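Local atomic coordinates of putative exported protein (Peptoclostridium difficile, PDB entry 5TTA), a protein that is of unknown function but probably carries a signal sequence in its natural form, consistent with export, and belongs to the DUF5780 family. Residues A[78-83]-A[232-237]; A[203-208]-A[241-246]; A[98-103]-A[118-123]. All coordinates share one frame; numbering follows the deposited sequence.

Overall arrangement
Contacts 1 and 2 are neighbours, their centres about 9 Å apart, and both set a helical end against one antiparallel sheet. Strands 72-82 and 205-215 pair directly in that sheet, and Y82 N to Y205 O at 2.9 Å and Y82 O to K204 N at 2.9 Å tie the two contacts together as probable hydrogen bonds. The helices they bring in, 226-233 and 240-244, follow each other in the chain, so the C-terminal part covers two adjoining strands in succession. Contact 3 is a separate surface element: its centre lies about 28 Å from that of contact 1 and about 30 Å from that of contact 2, without touching either.

Contact 1 of 3, residues A[78-83]-A[232-237]; sequences TCLAYD and SFQGKE
L80 and F233 form the tight end of this contact: L80 CD1 presses on F233 CB at 3.4 Å, and the two side chains cross at about a right angle. The other methyl, L80 CD2, meets Q234 CB at 4.0 Å. F233 directs its CB at the strand, but its ring leads away and meets W229 and I207. Y82 brings the polar part with its hydroxyl. With CG beside the backbone N (chi1 -67°), the ring reaches the turn after the helix edge first: K236 O lies in the ring plane, 3.1 Å from Y82 CE2. The hydroxyl has two carbonyls near it, F233 O at 2.8 Å from Y82 OH and K236 O at 3.3 Å, the latter at best a weak bond. Water 1 joins the Y82 hydroxyl (3.2 Å from Y82 OH) to G235 N, from which it accepts. Looser still are K236, whose side chain turns away from the strand, and Q234, whose amide oxygen bonds S131 instead. The bend itself is closed by K236 N to F233 O, 3.0 Å, with G235 at positive phi (69°). This is a type II beta turn ending helix 226-233, laid over strand 72-82 of an antiparallel sheet.

Contact 2 of 3, residues A[203-208]-A[241-246]; sequences VKYIIS and SVLENY
Y205 meets L243 and E244 with different parts of one ring, and can be followed outward from the strand. Its CB points at the helix, and the first torsion sets CG beside the backbone N, turning a ring face to L243. Y205 CG lies 3.9 Å from L243 CB, which sits over the ring centre, 11° off the normal, in a CH-pi contact. On one flank Y205 CD2 touches L243 CD1 at 3.7 Å; on the other CE1 approaches the carboxylate of E244. K204 CG covers the opposite face, offset toward the rim, so the ring is clasped between a lysine methylene and a leucine. At the tip, Y205 OH donates to E244 OE1 at 2.6 Å, using the anti lone pair of that oxygen, with the ring and carboxylate planes 85° apart. N240 adds a weak bond to the same hydroxyl, and K204 NZ makes a long salt bridge to E244 OE1.

Farther along the strand, I207 repeats the theme with the roles exchanged: its CB stands over the centre of the Y246 ring, 7° off the normal, while I207 CG2 reaches Y246 CG at 3.7 Å and L243 CD2 at 3.9 Å. The hydroxyl of Y246 bonds W229 and water 2, which also lies close to S208 O. K204 and Y205 both face Y82, a classic beta bulge that places two successive residues of this strand opposite one.

The chemistry is therefore graded: an apolar centre of L243 and I207 against two aromatic faces, with polar bonds at both ends. The lysine nearby would be expected to favour the charged form of E244, and the short phenol bond to fix how Y205 lies across the helix end.

Contact 3 of 3, residues A[98-103]-A[118-123]; sequences VAADGE and IVTGIS
V98 is held by T120 and G121, which it binds through its backbone O and N respectively. I118 starts the second segment at the margin, its carbonyl O passing 4.1 Å from A99 CA. The CB of V119 points away from segment 98-103, and its side chain packs on W57, but V119 CA meets V98 O in a CA-H...O contact of 3.5 Å, and its amide bonds the side chain of Q196. T120 does more. Its N donates to V98 O at 3.0 Å, tilted 29° from the carbonyl plane, and its methyl CG2, set beside the backbone N by the chi1 of 79°, packs on A100 N at 3.5 Å. G121 makes the second bond to V98: its O accepts from V98 N at 2.9 Å, the donor standing 43° above the carbonyl plane. Its own N is buried here and has no partner in the model. The CB of I122 also points away, and its side chain packs on D192, leaving its carbonyl carbon 3.6 Å from V98 CG2. At S123 the CB returns to V98, 3.8 Å from V98 CG2, while its backbone pairs with Q96.

Beyond V98 the first segment curls off: A99 to G102 is a type I beta turn, and D101 OD1 accepts from E103 N in an Asx turn. This is the end of a two-stranded antiparallel ribbon, 96-98 with 121-123, leading into a type I turn at the protein surface.

Contact 1 of 3, residues A[78-83]-A[232-237]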
ATOM      1  N   THR A  78     -13.338 -22.253   3.629  1.00 14.48           N
ATOM      2  CA  THR A  78     -12.521 -23.451   3.475  1.00 17.78           C
ATOM      3  C   THR A  78     -13.211 -24.399   2.509  1.00 17.96           C
ATOM      4  O   THR A  78     -14.422 -24.615   2.603  1.00 21.21           O
ATOM      5  CB  THR A  78     -12.281 -24.152   4.818  1.00 17.03           C
ATOM      6  OG1 THR A  78     -11.525 -23.292   5.677  1.00 19.07           O
ATOM      7  CG2 THR A  78     -11.494 -25.463   4.619  1.00 17.95           C
ATOM      8  N   CYS A  79     -12.433 -24.975   1.589  1.00 16.59           N
ATOM      9  CA  CYS A  79     -12.938 -25.949   0.634  1.00 15.85           C
ATOM     10  C   CYS A  79     -12.228 -27.289   0.781  1.00 14.65           C
ATOM     11  O   CYS A  79     -11.063 -27.358   1.186  1.00 16.23           O
ATOM     12  CB  CYS A  79     -12.757 -25.500  -0.808  1.00 17.13           C
ATOM     13  SG  CYS A  79     -13.638 -23.952  -1.217  1.00 22.76           S
ATOM     14  N   LEU A  80     -12.961 -28.325   0.399  1.00 12.25           N
ATOM     15  CA  LEU A  80     -12.558 -29.722   0.364  1.00 13.01           C
ATOM     16  C   LEU A  80     -12.969 -30.273  -0.985  1.00 21.57           C
ATOM     17  O   LEU A  80     -13.945 -29.805  -1.575  1.00 21.79           O
ATOM     18  CB  LEU A  80     -13.241 -30.524   1.484  1.00 14.11           C
ATOM     19  CG  LEU A  80     -12.945 -29.991   2.883  1.00 17.83           C
ATOM     20  CD1 LEU A  80     -13.806 -30.788   3.908  1.00 23.47           C
ATOM     21  CD2 LEU A  80     -11.481 -30.197   3.212  1.00 20.54           C
ATOM     22  N   ALA A  81     -12.203 -31.235  -1.493  1.00 15.83           N
ATOM     23  CA  ALA A  81     -12.420 -31.750  -2.842  1.00 18.73           C
ATOM     24  C   ALA A  81     -12.554 -33.263  -2.827  1.00 20.51           C
ATOM     25  O   ALA A  81     -11.896 -33.942  -2.038  1.00 21.21           O
ATOM     26  CB  ALA A  81     -11.257 -31.340  -3.778  1.00 17.39           C
ATOM     27  N   TYR A  82     -13.396 -33.791  -3.726  1.00 14.25           N
ATOM     28  CA  TYR A  82     -13.713 -35.207  -3.794  1.00 23.25           C
ATOM     29  C   TYR A  82     -13.739 -35.648  -5.242  1.00 21.46           C
ATOM     30  O   TYR A  82     -14.193 -34.901  -6.111  1.00 21.19           O
ATOM     31  CB  TYR A  82     -15.087 -35.510  -3.141  1.00 21.39           C
ATOM     32  CG  TYR A  82     -15.016 -35.271  -1.669  1.00 20.27           C
ATOM     33  CD1 TYR A  82     -15.162 -33.988  -1.137  1.00 20.68           C
ATOM     34  CD2 TYR A  82     -14.729 -36.330  -0.809  1.00 20.63           C
ATOM     35  CE1 TYR A  82     -15.022 -33.761   0.225  1.00 24.18           C
ATOM     36  CE2 TYR A  82     -14.601 -36.117   0.538  1.00 22.64           C
ATOM     37  CZ  TYR A  82     -14.751 -34.856   1.052  1.00 21.02           C
ATOM     38  OH  TYR A  82     -14.610 -34.695   2.397  1.00 34.29           O
ATOM     39  N   ASP A  83     -13.303 -36.892  -5.487  1.00 19.97           N
ATOM     40  CA  ASP A  83     -13.443 -37.498  -6.813  1.00 23.39           C
ATOM     41  C   ASP A  83     -14.873 -37.992  -7.043  1.00 23.33           C
ATOM     42  O   ASP A  83     -15.764 -37.861  -6.192  1.00 21.97           O
ATOM     43  CB  ASP A  83     -12.399 -38.607  -7.042  1.00 23.89           C
ATOM     44  CG  ASP A  83     -12.745 -39.954  -6.370  1.00 30.86           C
ATOM     45  OD1 ASP A  83     -13.822 -40.133  -5.741  1.00 23.92           O
ATOM     46  OD2 ASP A  83     -11.907 -40.871  -6.474  1.00 35.57           O
ATOM     47  N   SER A 232     -15.567 -33.519  10.551  1.00 25.98           N
ATOM     48  CA  SER A 232     -16.411 -34.533   9.923  1.00 30.18           C
ATOM     49  C   SER A 232     -15.977 -34.866   8.498  1.00 29.23           C
ATOM     50  O   SER A 232     -16.128 -36.014   8.059  1.00 27.86           O
ATOM     51  CB  SER A 232     -17.860 -34.062   9.911  1.00 39.60           C
ATOM     52  OG  SER A 232     -18.348 -33.910  11.227  1.00 38.91           O
ATOM     53  N   PHE A 233     -15.462 -33.893   7.757  1.00 24.90           N
ATOM     54  CA  PHE A 233     -15.250 -34.070   6.327  1.00 28.25           C
ATOM     55  C   PHE A 233     -13.791 -34.187   5.903  1.00 22.26           C
ATOM     56  O   PHE A 233     -13.508 -34.929   4.971  1.00 22.74           O
ATOM     57  CB  PHE A 233     -15.892 -32.908   5.544  1.00 20.66           C
ATOM     58  CG  PHE A 233     -17.408 -32.950   5.492  1.00 21.88           C
ATOM     59  CD1 PHE A 233     -18.169 -31.954   6.098  1.00 31.55           C
ATOM     60  CD2 PHE A 233     -18.066 -33.968   4.811  1.00 26.53           C
ATOM     61  CE1 PHE A 233     -19.573 -31.975   6.041  1.00 27.07           C
ATOM     62  CE2 PHE A 233     -19.461 -33.996   4.755  1.00 33.35           C
ATOM     63  CZ  PHE A 233     -20.211 -32.984   5.361  1.00 26.94           C
ATOM     64  N   GLN A 234     -12.851 -33.447   6.503  1.00 26.19           N
ATOM     65  CA  GLN A 234     -11.527 -33.311   5.885  1.00 29.49           C
ATOM     66  C   GLN A 234     -10.800 -34.649   5.900  1.00 32.10           C
ATOM     67  O   GLN A 234     -10.632 -35.267   6.962  1.00 29.78           O
ATOM     68  CB  GLN A 234     -10.679 -32.246   6.580  1.00 31.71           C
ATOM     69  CG  GLN A 234      -9.212 -32.289   6.111  1.00 31.41           C
ATOM     70  CD  GLN A 234      -8.381 -31.104   6.562  1.00 34.75           C
ATOM     71  OE1 GLN A 234      -7.575 -30.556   5.791  1.00 34.30           O
ATOM     72  NE2 GLN A 234      -8.534 -30.724   7.818  1.00 36.61           N
ATOM     73  N   GLY A 235     -10.396 -35.104   4.712  1.00 23.55           N
ATOM     74  CA  GLY A 235      -9.760 -36.391   4.543  1.00 26.92           C
ATOM     75  C   GLY A 235     -10.637 -37.606   4.773  1.00 26.72           C
ATOM     76  O   GLY A 235     -10.107 -38.701   4.935  1.00 28.96           O
ATOM     77  N   LYS A 236     -11.963 -37.459   4.755  1.00 22.96           N
ATOM     78  CA  LYS A 236     -12.882 -38.572   4.972  1.00 30.18           C
ATOM     79  C   LYS A 236     -13.698 -38.845   3.716  1.00 26.52           C
ATOM     80  O   LYS A 236     -14.072 -37.918   2.996  1.00 24.55           O
ATOM     81  CB  LYS A 236     -13.851 -38.277   6.115  1.00 34.67           C
ATOM     82  CG  LYS A 236     -13.224 -37.669   7.343  1.00 45.32           C
ATOM     83  CD  LYS A 236     -12.623 -38.727   8.243  1.00 52.40           C
ATOM     84  CE  LYS A 236     -12.688 -38.295   9.711  1.00 60.20           C
ATOM     85  NZ  LYS A 236     -14.071 -38.369  10.317  1.00 66.40           N
ATOM     86  N   GLU A 237     -14.020 -40.117   3.501  1.00 29.67           N
ATOM     87  CA  GLU A 237     -14.924 -40.508   2.426  1.00 37.23           C
ATOM     88  C   GLU A 237     -16.347 -40.021   2.721  1.00 33.06           C
ATOM     89  O   GLU A 237     -16.783 -39.971   3.870  1.00 33.94           O
ATOM     90  CB  GLU A 237     -14.895 -42.033   2.250  1.00 39.33           C
ATOM     91  CG  GLU A 237     -15.483 -42.526   0.930  1.00 52.86           C
ATOM     92  CD  GLU A 237     -15.161 -43.985   0.624  1.00 65.47           C
ATOM     93  OE1 GLU A 237     -14.371 -44.604   1.370  1.00 66.01           O
ATOM     94  OE2 GLU A 237     -15.707 -44.515  -0.370  1.00 67.47           O
TER
HETATM   95  O   HOH W   1     -11.560 -33.901   2.332  1.00 22.68           O

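Contact 2 of 3, residues A[203-208]-A[241-246]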
ATOM      1  N   VAL A 203     -11.218 -33.654  -9.963  1.00 21.26           N
ATOM      2  CA  VAL A 203     -12.108 -33.144  -8.923  1.00 23.92           C
ATOM      3  C   VAL A 203     -13.526 -33.128  -9.474  1.00 27.31           C
ATOM      4  O   VAL A 203     -13.800 -32.464 -10.476  1.00 26.74           O
ATOM      5  CB  VAL A 203     -11.692 -31.743  -8.463  1.00 22.11           C
ATOM      6  CG1 VAL A 203     -12.751 -31.169  -7.524  1.00 21.16           C
ATOM      7  CG2 VAL A 203     -10.332 -31.763  -7.798  1.00 26.20           C
ATOM      8  N   LYS A 204     -14.432 -33.856  -8.815  1.00 19.43           N
ATOM      9  CA  LYS A 204     -15.831 -33.904  -9.212  1.00 26.08           C
ATOM     10  C   LYS A 204     -16.709 -33.041  -8.323  1.00 32.13           C
ATOM     11  O   LYS A 204     -17.695 -32.469  -8.802  1.00 24.05           O
ATOM     12  CB  LYS A 204     -16.329 -35.362  -9.183  1.00 25.06           C
ATOM     13  CG  LYS A 204     -17.766 -35.574  -9.630  1.00 34.73           C
ATOM     14  CD  LYS A 204     -17.983 -35.187 -11.084  1.00 47.70           C
ATOM     15  CE  LYS A 204     -19.141 -35.973 -11.690  1.00 50.10           C
ATOM     16  NZ  LYS A 204     -20.445 -35.514 -11.172  1.00 51.10           N
ATOM     17  N   TYR A 205     -16.348 -32.900  -7.053  1.00 20.86           N
ATOM     18  CA  TYR A 205     -17.154 -32.161  -6.107  1.00 16.00           C
ATOM     19  C   TYR A 205     -16.257 -31.322  -5.226  1.00 18.96           C
ATOM     20  O   TYR A 205     -15.201 -31.776  -4.771  1.00 19.68           O
ATOM     21  CB  TYR A 205     -17.984 -33.108  -5.200  1.00 16.81           C
ATOM     22  CG  TYR A 205     -18.816 -34.147  -5.914  1.00 21.27           C
ATOM     23  CD1 TYR A 205     -20.117 -33.848  -6.352  1.00 20.21           C
ATOM     24  CD2 TYR A 205     -18.347 -35.449  -6.079  1.00 20.25           C
ATOM     25  CE1 TYR A 205     -20.896 -34.798  -6.975  1.00 24.01           C
ATOM     26  CE2 TYR A 205     -19.123 -36.414  -6.690  1.00 28.31           C
ATOM     27  CZ  TYR A 205     -20.397 -36.084  -7.141  1.00 30.35           C
ATOM     28  OH  TYR A 205     -21.157 -37.039  -7.764  1.00 34.26           O
ATOM     29  N   ILE A 206     -16.705 -30.111  -4.967  1.00 16.83           N
ATOM     30  CA  ILE A 206     -16.082 -29.222  -4.003  1.00 18.73           C
ATOM     31  C   ILE A 206     -17.155 -28.873  -2.992  1.00 24.32           C
ATOM     32  O   ILE A 206     -18.260 -28.480  -3.378  1.00 19.84           O
ATOM     33  CB  ILE A 206     -15.516 -27.973  -4.694  1.00 17.57           C
ATOM     34  CG1 ILE A 206     -14.379 -28.401  -5.635  1.00 22.09           C
ATOM     35  CG2 ILE A 206     -15.066 -26.940  -3.671  1.00 15.97           C
ATOM     36  CD1 ILE A 206     -13.887 -27.298  -6.452  1.00 25.09           C
ATOM     37  N   ILE A 207     -16.877 -29.085  -1.710  1.00 19.80           N
ATOM     38  CA  ILE A 207     -17.808 -28.649  -0.677  1.00 17.02           C
ATOM     39  C   ILE A 207     -17.078 -27.625   0.162  1.00 16.61           C
ATOM     40  O   ILE A 207     -15.864 -27.734   0.354  1.00 20.97           O
ATOM     41  CB  ILE A 207     -18.335 -29.834   0.172  1.00 20.93           C
ATOM     42  CG1 ILE A 207     -17.181 -30.547   0.869  1.00 19.16           C
ATOM     43  CG2 ILE A 207     -19.075 -30.847  -0.738  1.00 23.15           C
ATOM     44  CD1 ILE A 207     -17.672 -31.627   1.905  1.00 31.90           C
ATOM     45  N   SER A 208     -17.810 -26.606   0.628  1.00 17.82           N
ATOM     46  CA  SER A 208     -17.209 -25.456   1.281  1.00 16.39           C
ATOM     47  C   SER A 208     -17.940 -25.087   2.566  1.00 20.09           C
ATOM     48  O   SER A 208     -19.079 -25.517   2.824  1.00 24.74           O
ATOM     49  CB  SER A 208     -17.168 -24.248   0.345  1.00 21.27           C
ATOM     50  OG  SER A 208     -16.664 -24.645  -0.932  1.00 30.24           O
ATOM     51  N   SER A 241     -24.689 -39.418  -2.380  1.00 40.82           N
ATOM     52  CA  SER A 241     -25.933 -38.699  -2.112  1.00 42.38           C
ATOM     53  C   SER A 241     -25.677 -37.398  -1.368  1.00 29.56           C
ATOM     54  O   SER A 241     -26.239 -36.352  -1.719  1.00 33.40           O
ATOM     55  CB  SER A 241     -26.893 -39.572  -1.310  1.00 43.55           C
ATOM     56  OG  SER A 241     -27.932 -38.760  -0.805  1.00 52.11           O
ATOM     57  N   VAL A 242     -24.831 -37.445  -0.335  1.00 24.11           N
ATOM     58  CA  VAL A 242     -24.449 -36.227   0.378  1.00 23.06           C
ATOM     59  C   VAL A 242     -23.761 -35.235  -0.566  1.00 25.53           C
ATOM     60  O   VAL A 242     -24.096 -34.043  -0.588  1.00 21.07           O
ATOM     61  CB  VAL A 242     -23.562 -36.563   1.584  1.00 23.05           C
ATOM     62  CG1 VAL A 242     -22.941 -35.292   2.143  1.00 21.85           C
ATOM     63  CG2 VAL A 242     -24.417 -37.288   2.704  1.00 26.56           C
ATOM     64  N   LEU A 243     -22.773 -35.701  -1.347  1.00 23.41           N
ATOM     65  CA  LEU A 243     -22.071 -34.769  -2.230  1.00 21.94           C
ATOM     66  C   LEU A 243     -23.013 -34.175  -3.274  1.00 21.72           C
ATOM     67  O   LEU A 243     -23.013 -32.957  -3.496  1.00 24.77           O
ATOM     68  CB  LEU A 243     -20.880 -35.450  -2.894  1.00 23.91           C
ATOM     69  CG  LEU A 243     -19.770 -35.864  -1.919  1.00 23.78           C
ATOM     70  CD1 LEU A 243     -18.753 -36.773  -2.607  1.00 31.50           C
ATOM     71  CD2 LEU A 243     -19.090 -34.655  -1.313  1.00 22.14           C
ATOM     72  N   GLU A 244     -23.824 -35.016  -3.915  1.00 24.67           N
ATOM     73  CA  GLU A 244     -24.713 -34.522  -4.963  1.00 36.34           C
ATOM     74  C   GLU A 244     -25.708 -33.498  -4.439  1.00 38.05           C
ATOM     75  O   GLU A 244     -26.059 -32.560  -5.156  1.00 35.22           O
ATOM     76  CB  GLU A 244     -25.464 -35.678  -5.620  1.00 35.30           C
ATOM     77  CG  GLU A 244     -24.640 -36.481  -6.624  1.00 45.50           C
ATOM     78  CD  GLU A 244     -24.416 -35.734  -7.941  1.00 55.80           C
ATOM     79  OE1 GLU A 244     -23.344 -35.912  -8.565  1.00 53.41           O
ATOM     80  OE2 GLU A 244     -25.320 -34.972  -8.352  1.00 56.96           O
ATOM     81  N   ASN A 245     -26.172 -33.645  -3.197  1.00 28.71           N
ATOM     82  CA  ASN A 245     -27.220 -32.779  -2.677  1.00 32.37           C
ATOM     83  C   ASN A 245     -26.689 -31.749  -1.692  1.00 28.95           C
ATOM     84  O   ASN A 245     -27.481 -31.118  -0.985  1.00 26.17           O
ATOM     85  CB  ASN A 245     -28.319 -33.629  -2.037  1.00 37.51           C
ATOM     86  CG  ASN A 245     -28.932 -34.594  -3.025  1.00 45.27           C
ATOM     87  OD1 ASN A 245     -29.380 -34.195  -4.096  1.00 45.99           O
ATOM     88  ND2 ASN A 245     -28.912 -35.878  -2.692  1.00 49.28           N
ATOM     89  N   TYR A 246     -25.371 -31.546  -1.663  1.00 22.37           N
ATOM     90  CA  TYR A 246     -24.748 -30.725  -0.619  1.00 23.49           C
ATOM     91  C   TYR A 246     -25.275 -29.291  -0.635  1.00 28.40           C
ATOM     92  O   TYR A 246     -25.486 -28.695   0.425  1.00 26.61           O
ATOM     93  CB  TYR A 246     -23.221 -30.742  -0.759  1.00 21.26           C
ATOM     94  CG  TYR A 246     -22.505 -30.102   0.425  1.00 27.13           C
ATOM     95  CD1 TYR A 246     -22.181 -30.850   1.563  1.00 31.48           C
ATOM     96  CD2 TYR A 246     -22.210 -28.757   0.430  1.00 23.89           C
ATOM     97  CE1 TYR A 246     -21.550 -30.267   2.656  1.00 32.28           C
ATOM     98  CE2 TYR A 246     -21.586 -28.158   1.520  1.00 30.49           C
ATOM     99  CZ  TYR A 246     -21.259 -28.912   2.620  1.00 35.57           C
ATOM    100  OH  TYR A 246     -20.627 -28.311   3.680  1.00 37.98           O
TER
HETATM  101  O   HOH W   2     -20.892 -25.783   4.436  0.50 25.27           O

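Contact 3 of 3, residues A[98-103]-A[118-123]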
ATOM      1  N   VAL A  98       2.087 -23.398 -15.638  1.00 30.93           N
ATOM      2  CA  VAL A  98       3.397 -23.264 -16.268  1.00 36.11           C
ATOM      3  C   VAL A  98       3.202 -23.310 -17.778  1.00 34.67           C
ATOM      4  O   VAL A  98       2.301 -23.989 -18.277  1.00 38.08           O
ATOM      5  CB  VAL A  98       4.364 -24.374 -15.788  1.00 34.63           C
ATOM      6  CG1 VAL A  98       5.759 -24.185 -16.374  1.00 41.83           C
ATOM      7  CG2 VAL A  98       4.424 -24.405 -14.252  1.00 35.70           C
ATOM      8  N   ALA A  99       4.035 -22.561 -18.500  1.00 42.21           N
ATOM      9  CA  ALA A  99       4.010 -22.496 -19.958  1.00 36.63           C
ATOM     10  C   ALA A  99       5.218 -23.213 -20.550  1.00 34.43           C
ATOM     11  O   ALA A  99       6.190 -23.528 -19.856  1.00 52.52           O
ATOM     12  CB  ALA A  99       3.980 -21.039 -20.446  1.00 34.71           C
ATOM     13  N   ALA A 100       5.154 -23.453 -21.864  1.00 39.77           N
ATOM     14  CA  ALA A 100       6.177 -24.254 -22.537  1.00 44.65           C
ATOM     15  C   ALA A 100       7.576 -23.672 -22.353  1.00 48.27           C
ATOM     16  O   ALA A 100       8.550 -24.421 -22.212  1.00 45.53           O
ATOM     17  CB  ALA A 100       5.841 -24.386 -24.019  1.00 34.67           C
ATOM     18  N   ASP A 101       7.697 -22.342 -22.338  1.00 45.58           N
ATOM     19  CA  ASP A 101       8.979 -21.671 -22.147  1.00 44.15           C
ATOM     20  C   ASP A 101       9.337 -21.505 -20.674  1.00 47.76           C
ATOM     21  O   ASP A 101      10.287 -20.777 -20.352  1.00 43.19           O
ATOM     22  CB  ASP A 101       8.981 -20.299 -22.846  1.00 37.13           C
ATOM     23  CG  ASP A 101       7.989 -19.286 -22.215  1.00 46.54           C
ATOM     24  OD1 ASP A 101       7.263 -19.642 -21.260  1.00 44.87           O
ATOM     25  OD2 ASP A 101       7.922 -18.124 -22.688  1.00 41.95           O
ATOM     26  N   GLY A 102       8.586 -22.148 -19.780  1.00 48.83           N
ATOM     27  CA  GLY A 102       8.849 -22.093 -18.358  1.00 48.53           C
ATOM     28  C   GLY A 102       8.191 -20.948 -17.620  1.00 44.73           C
ATOM     29  O   GLY A 102       8.327 -20.870 -16.392  1.00 46.68           O
ATOM     30  N   GLU A 103       7.493 -20.054 -18.318  1.00 35.66           N
ATOM     31  CA  GLU A 103       6.832 -18.952 -17.640  1.00 34.79           C
ATOM     32  C   GLU A 103       5.752 -19.487 -16.696  1.00 28.40           C
ATOM     33  O   GLU A 103       4.987 -20.386 -17.051  1.00 32.30           O
ATOM     34  CB  GLU A 103       6.209 -18.001 -18.655  1.00 43.97           C
ATOM     35  CG  GLU A 103       5.957 -16.627 -18.089  1.00 53.71           C
ATOM     36  CD  GLU A 103       7.244 -15.954 -17.658  1.00 58.37           C
ATOM     37  OE1 GLU A 103       8.268 -16.137 -18.356  1.00 63.30           O
ATOM     38  OE2 GLU A 103       7.235 -15.249 -16.620  1.00 51.82           O
ATOM     39  N   ILE A 118      -1.666 -22.499 -23.195  1.00 29.81           N
ATOM     40  CA  ILE A 118      -1.415 -23.935 -23.168  1.00 29.60           C
ATOM     41  C   ILE A 118      -0.649 -24.259 -21.887  1.00 32.56           C
ATOM     42  O   ILE A 118       0.500 -23.847 -21.702  1.00 28.85           O
ATOM     43  CB  ILE A 118      -0.656 -24.382 -24.422  1.00 37.09           C
ATOM     44  CG1 ILE A 118      -1.546 -24.195 -25.653  1.00 36.71           C
ATOM     45  CG2 ILE A 118      -0.215 -25.818 -24.307  1.00 37.14           C
ATOM     46  CD1 ILE A 118      -0.823 -24.319 -26.968  1.00 39.88           C
ATOM     47  N   VAL A 119      -1.284 -24.995 -20.985  1.00 29.32           N
ATOM     48  CA  VAL A 119      -0.717 -25.229 -19.668  1.00 29.31           C
ATOM     49  C   VAL A 119       0.033 -26.553 -19.742  1.00 37.72           C
ATOM     50  O   VAL A 119      -0.582 -27.615 -19.886  1.00 35.80           O
ATOM     51  CB  VAL A 119      -1.813 -25.237 -18.592  1.00 29.27           C
ATOM     52  CG1 VAL A 119      -1.240 -25.525 -17.205  1.00 29.54           C
ATOM     53  CG2 VAL A 119      -2.552 -23.892 -18.616  1.00 32.09           C
ATOM     54  N   THR A 120       1.366 -26.486 -19.681  1.00 31.69           N
ATOM     55  CA  THR A 120       2.185 -27.685 -19.788  1.00 42.50           C
ATOM     56  C   THR A 120       2.423 -28.358 -18.438  1.00 47.80           C
ATOM     57  O   THR A 120       2.858 -29.516 -18.411  1.00 44.98           O
ATOM     58  CB  THR A 120       3.533 -27.361 -20.461  1.00 39.28           C
ATOM     59  OG1 THR A 120       4.424 -26.751 -19.521  1.00 47.99           O
ATOM     60  CG2 THR A 120       3.338 -26.395 -21.635  1.00 38.53           C
ATOM     61  N   GLY A 121       2.129 -27.671 -17.334  1.00 43.01           N
ATOM     62  CA  GLY A 121       2.318 -28.229 -16.005  1.00 42.16           C
ATOM     63  C   GLY A 121       1.833 -27.244 -14.957  1.00 39.21           C
ATOM     64  O   GLY A 121       1.288 -26.177 -15.277  1.00 30.80           O
ATOM     65  N   ILE A 122       2.048 -27.609 -13.689  1.00 31.84           N
ATOM     66  CA  ILE A 122       1.680 -26.758 -12.565  1.00 31.12           C
ATOM     67  C   ILE A 122       2.900 -26.473 -11.691  1.00 34.48           C
ATOM     68  O   ILE A 122       3.858 -27.255 -11.633  1.00 33.63           O
ATOM     69  CB  ILE A 122       0.546 -27.385 -11.720  1.00 31.98           C
ATOM     70  CG1 ILE A 122       1.007 -28.683 -11.074  1.00 35.17           C
ATOM     71  CG2 ILE A 122      -0.686 -27.651 -12.578  1.00 38.71           C
ATOM     72  CD1 ILE A 122       0.030 -29.203 -10.042  1.00 38.51           C
ATOM     73  N   SER A 123       2.844 -25.335 -11.003  1.00 29.44           N
ATOM     74  CA  SER A 123       3.865 -24.916 -10.044  1.00 35.44           C
ATOM     75  C   SER A 123       3.219 -24.698  -8.679  1.00 29.21           C
ATOM     76  O   SER A 123       2.507 -23.691  -8.484  1.00 28.02           O
ATOM     77  CB  SER A 123       4.559 -23.639 -10.515  1.00 40.61           C
ATOM     78  OG  SER A 123       5.597 -23.259  -9.622  1.00 43.04           O
TER